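Local coordinates for protein phosphodiesterase (Trypanosoma brucei brucei, PDB 5H2Q) that belongs to the cyclic nucleotide phosphodiesterase family of the HD clan, an all-helical fold that holds a zinc and a magnesium ion, at residues L44-A47 with A48-Y52. Sequence-based numbering, arbitrary orientation.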
# COMPACT_ATOMS: atom_id res chain seq x y z
N LEU A 44 -1.04 -11.48 13.34
CA LEU A 44 -0.61 -10.07 13.41
C LEU A 44 0.88 -9.95 13.81
O LEU A 44 1.56 -9.05 13.37
CB LEU A 44 -1.50 -9.25 14.36
CG LEU A 44 -2.93 -8.97 13.91
CD1 LEU A 44 -3.75 -8.36 15.07
CD2 LEU A 44 -2.96 -8.03 12.67
N ASP A 45 1.38 -10.90 14.63
CA ASP A 45 2.80 -10.92 15.01
C ASP A 45 3.66 -11.33 13.79
O ASP A 45 4.67 -10.70 13.54
CB ASP A 45 3.03 -11.90 16.18
CG ASP A 45 2.50 -11.40 17.51
OD1 ASP A 45 2.31 -10.17 17.66
OD2 ASP A 45 2.36 -12.23 18.43
N VAL A 46 3.23 -12.37 13.03
CA VAL A 46 3.91 -12.84 11.81
C VAL A 46 3.93 -11.71 10.75
O VAL A 46 4.98 -11.49 10.16
CB VAL A 46 3.27 -14.15 11.28
CG1 VAL A 46 3.63 -14.43 9.82
CG2 VAL A 46 3.66 -15.33 12.19
N ALA A 47 2.78 -10.98 10.56
CA ALA A 47 2.66 -9.84 9.64
C ALA A 47 3.70 -8.77 10.01
O ALA A 47 4.46 -8.35 9.14
CB ALA A 47 1.26 -9.26 9.65
N ALA A 48 3.78 -8.40 11.32
CA ALA A 48 4.78 -7.42 11.79
C ALA A 48 6.21 -7.96 11.59
O ALA A 48 7.08 -7.22 11.14
CB ALA A 48 4.52 -7.07 13.26
N ALA A 49 6.45 -9.25 11.90
CA ALA A 49 7.79 -9.83 11.69
C ALA A 49 8.18 -9.86 10.19
O ALA A 49 9.37 -9.71 9.87
CB ALA A 49 7.87 -11.24 12.27
N ILE A 50 7.20 -10.02 9.27
CA ILE A 50 7.52 -10.01 7.83
C ILE A 50 8.08 -8.66 7.47
O ILE A 50 9.14 -8.60 6.87
CB ILE A 50 6.32 -10.41 6.94
CG1 ILE A 50 6.06 -11.91 7.04
CG2 ILE A 50 6.57 -10.04 5.43
CD1 ILE A 50 4.65 -12.29 6.69
N ALA A 51 7.39 -7.56 7.86
CA ALA A 51 7.88 -6.23 7.55
C ALA A 51 9.23 -5.96 8.24
O ALA A 51 10.15 -5.45 7.63
CB ALA A 51 6.84 -5.21 7.98
N TYR A 52 9.36 -6.39 9.50
CA TYR A 52 10.58 -6.18 10.28
C TYR A 52 11.78 -6.89 9.65
O TYR A 52 12.79 -6.24 9.39
CB TYR A 52 10.34 -6.67 11.73
CG TYR A 52 11.51 -6.48 12.68
CD1 TYR A 52 11.94 -5.21 13.03
CD2 TYR A 52 12.08 -7.57 13.33
CE1 TYR A 52 12.99 -5.03 13.93
CE2 TYR A 52 13.13 -7.41 14.22
CZ TYR A 52 13.57 -6.13 14.53
OH TYR A 52 14.62 -5.96 15.41
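I50 reaches back one helical turn to V46, and its side chain is worth following from the root outward. I50 CB sits over the backbone of the preceding turn, 3.5 Å from A47 O. I50 CG1, turned beside the backbone N and anti to the carbonyl carbon (chi1 -74°), comes to 3.3 Å from V46 O, the same oxygen that accepts the I50 N-H. The chain then runs on nearly extended, and I50 CD1 lies 3.6 Å from V46 O and 3.9 Å from V46 CG1, the methyl that lies anti to its own backbone N; the two side chains meet obliquely, closest at these methyl groups. Beyond the pair, I50 packs on F21 and F31, and V46 on T40, all from loops.

All of this happens within helix 43-58, one of the helices that make up this strand-free phosphodiesterase chain, and its i to i+4 bonds run through the segment. A49 N to D45 O and I50 N to V46 O are both 2.8 Å, whereas A51 N to A47 O stretches to 3.3 Å. A47 O also draws a weak second bond from I50 N. At A48 N the bond to L44 O is 3.1 Å, with the donor 35° out of the carbonyl plane. That oxygen has a further partner in R79 NH1, which also forms a salt bridge with D45 OD1, tying this turn to helix 68-80. The small methyls of A47 and A48 lie against F90 of helix 90-105.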